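Local structure of putative nucleotide sugar epimerase/ dehydratase (Bordetella bronchiseptica, 2Q1S) at residues S28-T33 / C273-T278; S46-R51 / G269-A274. The protein binds NADH in a Rossmann fold and probably acts as a nucleotide-sugar epimerase or dehydratase in the biosynthesis of the lipopolysaccharide O-antigen. All blocks are in the same frame, centred on the assembly; numbering follows the deposited sequence.

In the fold
Both contacts end on helix 263-276, which lies on one face of the Rossmann sheet. Along the chain, the loop 28-33 comes first and leads into strand 34-38; helix 43-54 follows that strand and supplies residues 46-51 of contact 2. More than 200 residues later the chain returns as helix 263-276, whose middle makes contact 2 and whose last turn makes contact 1, with Cys273 and Ala274 shared by segments 269-274 and 273-278. The two centres lie about 10 Å apart, and Leu30 CD2 of contact 1 packs 4.2 Å from Ile271 CG2 of contact 2. One late helix thus joins the elements flanking the first strand, with contact 2 nearer the NADH.

Contact 1 of 2, residues S28-T33 / C273-T278; sequences SKLANT and CAADGT
Lys29 and Ala275 bring the two backbones together, their CA atoms 6.0 Å apart, where the loop 28-33 passes the carboxyl end of helix 263-276. On the helix side the last turn closes with Gly277 N bonded to Cys273 O, and Gly277 is the first residue to leave helical geometry. On the loop side, a type II turn runs from Leu30 to Thr33. Leu30 O is gripped twice, by Thr33 N and by Thr33 OG1 at 2.7 Å, both arriving from the same face of its plane, which steadies the turn just behind the contact.

The side chain of Lys29 does most of the reaching. Its CG stands beside its own backbone N (chi1 -86°), and the rest of the chain is extended, carrying the ammonium across Ala275 to the helix end. There NZ forms a salt bridge with Asp276 OD1 at 2.6 Å, meeting the oxygen nearly in line with its C-O bond, while the two side chains cross at about a right angle. NZ also donates to Ala275 O at 3.1 Å, coming in above the carbonyl plane, 50° out of it. A positive charge here probably also suits the negative end of the helix dipole; Lys145, through hydrogen bonds from NZ, takes the carbonyls of Ala274 and Gly277.

Nearer the backbone of Lys29, Ala275 CB sits against Leu30 CD1 at 3.9 Å and, a little farther off, Lys29 CB. Leu30 is buried, and it continues onto Tyr102 of strand 102-105, which Ala274 touches as well. The arrangement belongs to the outer end of a Rossmann fold: the lead-in to its first parallel strand rests on the end of a late flanking helix, at the amino-terminal edge of the strands, whereas the cofactor binds at their carboxyl ends.

Contact 2 of 2, residues S46-R51 / G269-A274; sequences SNLVKR and GLIACA
Arg51 meets Ile271 with its aliphatic CG and not with its flat guanidinium, which lies over no group of residues 269-274. Instead the guanidinium finds its partners elsewhere: NE donates to Asn268 OD1, one residue before that segment, and NH1 forms a salt bridge with Glu54 further along its own helix. This is helix-against-helix packing on one face of a Rossmann sheet. Helix 43-54 follows the first strand and the glycine-rich turn, where Phe43 and Val44 bind NADH, and it crosses helix 263-276 at -65°. The axes of the short segments come no closer than 11.0 Å, a spacing bridged by Leu48, Arg51, Leu270 and Ile271.

Leu48 is the central one. With CG anti to the backbone N (chi1 -179°), it extends toward the other helix and divides its branches between two neighbours: CD2 lies 4.2 Å from Leu270 CD1, the two side chains crossing at roughly a right angle, while CD1 rests 3.6 Å from Ile271 CG1. Beneath the pair, Phe104 of strand 102-105 touches both Leu48 and Leu270. Leu48 also packs on Leu106, which binds NAD(+), and the side chain of Leu270 stays about 7 Å from the bound NADH, so the contact is second-shell to the cofactor. Ile271 closes the group: its CD1 touches two residues of the other helix, Arg51 CG at 3.5 Å and Leu48 CD1 at 3.8 Å.

Contact 1 of 2, residues S28-T33 / C273-T278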
ATOM      1  N   SER A  28      30.835  -9.594  12.485  1.00 56.96           N
ATOM      2  CA  SER A  28      31.651 -10.234  11.488  1.00 55.42           C
ATOM      3  C   SER A  28      30.857 -11.344  10.787  1.00 53.39           C
ATOM      4  O   SER A  28      31.437 -12.035   9.949  1.00 53.33           O
ATOM      5  CB  SER A  28      32.865 -10.864  12.155  1.00 55.63           C
ATOM      6  OG  SER A  28      32.468 -12.031  12.862  1.00 57.91           O
ATOM      7  N   LYS A  29      29.565 -11.551  11.127  1.00 51.43           N
ATOM      8  CA  LYS A  29      28.707 -12.424  10.297  1.00 48.61           C
ATOM      9  C   LYS A  29      28.724 -11.907   8.858  1.00 47.02           C
ATOM     10  O   LYS A  29      28.483 -12.655   7.907  1.00 47.84           O
ATOM     11  CB  LYS A  29      27.236 -12.502  10.782  1.00 48.65           C
ATOM     12  CG  LYS A  29      26.954 -13.539  11.856  1.00 49.22           C
ATOM     13  CD  LYS A  29      25.449 -13.861  11.978  1.00 48.38           C
ATOM     14  CE  LYS A  29      25.188 -14.605  13.277  1.00 51.09           C
ATOM     15  NZ  LYS A  29      23.742 -14.605  13.607  1.00 51.24           N
ATOM     16  N   LEU A  30      28.984 -10.611   8.700  1.00 44.54           N
ATOM     17  CA  LEU A  30      29.027 -10.005   7.377  1.00 42.86           C
ATOM     18  C   LEU A  30      30.381 -10.057   6.666  1.00 40.04           C
ATOM     19  O   LEU A  30      30.451  -9.795   5.452  1.00 39.69           O
ATOM     20  CB  LEU A  30      28.428  -8.589   7.400  1.00 42.65           C
ATOM     21  CG  LEU A  30      26.890  -8.643   7.289  1.00 46.52           C
ATOM     22  CD1 LEU A  30      26.261  -9.154   8.582  1.00 45.43           C
ATOM     23  CD2 LEU A  30      26.305  -7.337   6.938  1.00 47.30           C
ATOM     24  N   ALA A  31      31.438 -10.419   7.397  1.00 38.74           N
ATOM     25  CA  ALA A  31      32.752 -10.552   6.777  1.00 36.50           C
ATOM     26  C   ALA A  31      32.680 -11.514   5.600  1.00 34.49           C
ATOM     27  O   ALA A  31      32.079 -12.595   5.703  1.00 33.74           O
ATOM     28  CB  ALA A  31      33.793 -11.006   7.798  1.00 36.81           C
ATOM     29  N   ASN A  32      33.252 -11.107   4.466  1.00 33.39           N
ATOM     30  CA  ASN A  32      33.369 -11.971   3.302  1.00 33.60           C
ATOM     31  C   ASN A  32      32.035 -12.324   2.644  1.00 34.38           C
ATOM     32  O   ASN A  32      31.972 -13.238   1.825  1.00 31.96           O
ATOM     33  CB  ASN A  32      34.168 -13.242   3.663  1.00 33.49           C
ATOM     34  CG  ASN A  32      35.563 -12.911   4.158  1.00 35.16           C
ATOM     35  OD1 ASN A  32      36.337 -12.257   3.456  1.00 35.69           O
ATOM     36  ND2 ASN A  32      35.883 -13.341   5.381  1.00 36.85           N
ATOM     37  N   THR A  33      30.977 -11.558   2.954  1.00 37.50           N
ATOM     38  CA  THR A  33      29.707 -11.841   2.313  1.00 39.58           C
ATOM     39  C   THR A  33      29.454 -10.965   1.068  1.00 40.35           C
ATOM     40  O   THR A  33      30.162  -9.966   0.835  1.00 40.81           O
ATOM     41  CB  THR A  33      28.533 -11.668   3.293  1.00 40.22           C
ATOM     42  OG1 THR A  33      28.482 -10.304   3.727  1.00 41.52           O
ATOM     43  CG2 THR A  33      28.669 -12.659   4.494  1.00 40.85           C
ATOM     44  N   CYS A 273      20.491  -5.820  12.533  1.00 41.34           N
ATOM     45  CA  CYS A 273      19.254  -6.413  12.022  1.00 41.34           C
ATOM     46  C   CYS A 273      19.586  -7.521  11.025  1.00 40.12           C
ATOM     47  O   CYS A 273      18.975  -8.578  11.064  1.00 40.52           O
ATOM     48  CB  CYS A 273      18.394  -5.342  11.343  1.00 41.21           C
ATOM     49  SG  CYS A 273      17.526  -4.260  12.539  1.00 43.56           S
ATOM     50  N   ALA A 274      20.492  -7.239  10.084  1.00 40.35           N
ATOM     51  CA  ALA A 274      20.888  -8.220   9.074  1.00 39.37           C
ATOM     52  C   ALA A 274      21.460  -9.468   9.714  1.00 39.19           C
ATOM     53  O   ALA A 274      21.058 -10.594   9.422  1.00 39.86           O
ATOM     54  CB  ALA A 274      21.906  -7.652   8.124  1.00 38.65           C
ATOM     55  N   ALA A 275      22.439  -9.265  10.585  1.00 39.61           N
ATOM     56  CA  ALA A 275      23.130 -10.394  11.174  1.00 38.95           C
ATOM     57  C   ALA A 275      22.227 -11.246  12.073  1.00 39.95           C
ATOM     58  O   ALA A 275      22.215 -12.471  11.962  1.00 40.69           O
ATOM     59  CB  ALA A 275      24.360  -9.880  11.954  1.00 39.39           C
ATOM     60  N   ASP A 276      21.466 -10.577  12.933  1.00 40.23           N
ATOM     61  CA  ASP A 276      20.808 -11.251  14.052  1.00 40.96           C
ATOM     62  C   ASP A 276      19.314 -11.036  14.205  1.00 41.47           C
ATOM     63  O   ASP A 276      18.689 -11.635  15.089  1.00 43.41           O
ATOM     64  CB  ASP A 276      21.480 -10.864  15.369  1.00 42.10           C
ATOM     65  CG  ASP A 276      22.913 -11.385  15.485  1.00 44.56           C
ATOM     66  OD1 ASP A 276      23.208 -12.513  15.050  1.00 49.38           O
ATOM     67  OD2 ASP A 276      23.731 -10.648  16.033  1.00 50.28           O
ATOM     68  N   GLY A 277      18.742 -10.160  13.380  1.00 40.93           N
ATOM     69  CA  GLY A 277      17.291  -9.919  13.488  1.00 41.96           C
ATOM     70  C   GLY A 277      16.444 -11.139  13.119  1.00 42.40           C
ATOM     71  O   GLY A 277      16.764 -11.868  12.178  1.00 41.98           O
ATOM     72  N   THR A 278      15.322 -11.293  13.812  1.00 41.52           N
ATOM     73  CA  THR A 278      14.416 -12.414  13.557  1.00 42.32           C
ATOM     74  C   THR A 278      13.669 -12.207  12.226  1.00 41.84           C
ATOM     75  O   THR A 278      13.042 -11.148  12.029  1.00 42.13           O
ATOM     76  CB  THR A 278      13.386 -12.486  14.656  1.00 41.49           C
ATOM     77  OG1 THR A 278      14.067 -12.678  15.892  1.00 43.85           O
ATOM     78  CG2 THR A 278      12.447 -13.687  14.457  1.00 44.89           C
TER

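Contact 2 of 2, residues S46-R51 / G269-A274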
ATOM      1  N   SER A  46      25.023   5.338   1.688  1.00 44.37           N
ATOM      2  CA  SER A  46      26.495   5.586   1.546  1.00 43.47           C
ATOM      3  C   SER A  46      27.233   5.256   2.853  1.00 43.87           C
ATOM      4  O   SER A  46      28.336   4.684   2.810  1.00 44.49           O
ATOM      5  CB  SER A  46      26.788   7.016   1.094  1.00 45.20           C
ATOM      6  OG  SER A  46      26.410   7.925   2.098  1.00 47.68           O
ATOM      7  N   ASN A  47      26.640   5.614   3.994  1.00 43.92           N
ATOM      8  CA  ASN A  47      27.256   5.326   5.300  1.00 43.75           C
ATOM      9  C   ASN A  47      27.267   3.848   5.606  1.00 44.02           C
ATOM     10  O   ASN A  47      28.235   3.318   6.168  1.00 44.21           O
ATOM     11  CB  ASN A  47      26.575   6.122   6.436  1.00 43.23           C
ATOM     12  CG  ASN A  47      27.058   7.562   6.493  1.00 44.56           C
ATOM     13  OD1 ASN A  47      28.138   7.853   7.065  1.00 44.85           O
ATOM     14  ND2 ASN A  47      26.293   8.476   5.881  1.00 43.45           N
ATOM     15  N   LEU A  48      26.187   3.148   5.262  1.00 43.70           N
ATOM     16  CA  LEU A  48      26.138   1.707   5.399  1.00 44.32           C
ATOM     17  C   LEU A  48      27.202   1.015   4.529  1.00 44.55           C
ATOM     18  O   LEU A  48      27.867   0.065   4.974  1.00 44.80           O
ATOM     19  CB  LEU A  48      24.723   1.204   5.040  1.00 44.27           C
ATOM     20  CG  LEU A  48      24.532  -0.309   5.162  1.00 43.27           C
ATOM     21  CD1 LEU A  48      24.794  -0.880   6.556  1.00 45.86           C
ATOM     22  CD2 LEU A  48      23.144  -0.737   4.717  1.00 46.61           C
ATOM     23  N   VAL A  49      27.329   1.442   3.281  1.00 45.56           N
ATOM     24  CA  VAL A  49      28.328   0.883   2.369  1.00 44.97           C
ATOM     25  C   VAL A  49      29.733   1.027   2.966  1.00 44.89           C
ATOM     26  O   VAL A  49      30.482   0.044   2.994  1.00 44.25           O
ATOM     27  CB  VAL A  49      28.187   1.433   0.943  1.00 45.32           C
ATOM     28  CG1 VAL A  49      29.331   0.977   0.055  1.00 45.06           C
ATOM     29  CG2 VAL A  49      26.832   0.976   0.335  1.00 45.22           C
ATOM     30  N   LYS A  50      30.053   2.228   3.465  1.00 45.27           N
ATOM     31  CA  LYS A  50      31.364   2.500   4.092  1.00 44.80           C
ATOM     32  C   LYS A  50      31.596   1.524   5.244  1.00 44.57           C
ATOM     33  O   LYS A  50      32.692   0.961   5.386  1.00 43.96           O
ATOM     34  CB  LYS A  50      31.442   3.940   4.623  1.00 44.42           C
ATOM     35  CG  LYS A  50      32.771   4.329   5.286  1.00 47.73           C
ATOM     36  N   ARG A  51      30.571   1.326   6.071  1.00 43.91           N
ATOM     37  CA  ARG A  51      30.724   0.468   7.237  1.00 42.84           C
ATOM     38  C   ARG A  51      30.855  -1.016   6.837  1.00 43.95           C
ATOM     39  O   ARG A  51      31.697  -1.762   7.400  1.00 44.15           O
ATOM     40  CB  ARG A  51      29.590   0.737   8.219  1.00 43.74           C
ATOM     41  CG  ARG A  51      29.604  -0.104   9.469  1.00 41.48           C
ATOM     42  CD  ARG A  51      30.872   0.117  10.322  1.00 41.61           C
ATOM     43  NE  ARG A  51      30.755  -0.595  11.590  1.00 43.53           N
ATOM     44  CZ  ARG A  51      31.781  -1.066  12.280  1.00 46.22           C
ATOM     45  NH1 ARG A  51      33.017  -0.872  11.833  1.00 47.12           N
ATOM     46  NH2 ARG A  51      31.569  -1.725  13.421  1.00 47.15           N
ATOM     47  N   GLY A 269      23.044  -0.362  13.398  1.00 40.29           N
ATOM     48  CA  GLY A 269      21.704  -0.927  13.692  1.00 41.37           C
ATOM     49  C   GLY A 269      21.189  -1.784  12.547  1.00 40.11           C
ATOM     50  O   GLY A 269      20.715  -2.902  12.779  1.00 42.11           O
ATOM     51  N   LEU A 270      21.345  -1.284  11.313  1.00 40.45           N
ATOM     52  CA  LEU A 270      20.930  -2.031  10.135  1.00 39.38           C
ATOM     53  C   LEU A 270      21.753  -3.316  10.001  1.00 39.28           C
ATOM     54  O   LEU A 270      21.207  -4.386   9.718  1.00 39.67           O
ATOM     55  CB  LEU A 270      21.143  -1.178   8.878  1.00 38.23           C
ATOM     56  CG  LEU A 270      20.153  -0.014   8.674  1.00 40.11           C
ATOM     57  CD1 LEU A 270      20.683   0.900   7.638  1.00 40.58           C
ATOM     58  CD2 LEU A 270      18.746  -0.537   8.248  1.00 42.85           C
ATOM     59  N   ILE A 271      23.063  -3.220  10.256  1.00 39.06           N
ATOM     60  CA  ILE A 271      23.899  -4.414  10.230  1.00 39.53           C
ATOM     61  C   ILE A 271      23.506  -5.437  11.315  1.00 39.77           C
ATOM     62  O   ILE A 271      23.481  -6.677  11.078  1.00 39.97           O
ATOM     63  CB  ILE A 271      25.388  -4.015  10.302  1.00 38.43           C
ATOM     64  CG1 ILE A 271      25.776  -3.301   8.987  1.00 39.27           C
ATOM     65  CG2 ILE A 271      26.273  -5.255  10.590  1.00 39.59           C
ATOM     66  CD1 ILE A 271      27.069  -2.534   9.061  1.00 38.19           C
ATOM     67  N   ALA A 272      23.164  -4.960  12.506  1.00 40.27           N
ATOM     68  CA  ALA A 272      22.689  -5.868  13.569  1.00 40.52           C
ATOM     69  C   ALA A 272      21.371  -6.557  13.197  1.00 40.65           C
ATOM     70  O   ALA A 272      21.156  -7.726  13.506  1.00 40.37           O
ATOM     71  CB  ALA A 272      22.569  -5.132  14.900  1.00 41.02           C
ATOM     72  N   CYS A 273      20.491  -5.820  12.533  1.00 41.34           N
ATOM     73  CA  CYS A 273      19.254  -6.413  12.022  1.00 41.34           C
ATOM     74  C   CYS A 273      19.586  -7.521  11.025  1.00 40.12           C
ATOM     75  O   CYS A 273      18.975  -8.578  11.064  1.00 40.52           O
ATOM     76  CB  CYS A 273      18.394  -5.342  11.343  1.00 41.21           C
ATOM     77  SG  CYS A 273      17.526  -4.260  12.539  1.00 43.56           S
ATOM     78  N   ALA A 274      20.492  -7.239  10.084  1.00 40.35           N
ATOM     79  CA  ALA A 274      20.888  -8.220   9.074  1.00 39.37           C
ATOM     80  C   ALA A 274      21.460  -9.468   9.714  1.00 39.19           C
ATOM     81  O   ALA A 274      21.058 -10.594   9.422  1.00 39.86           O
ATOM     82  CB  ALA A 274      21.906  -7.652   8.124  1.00 38.65           C
TER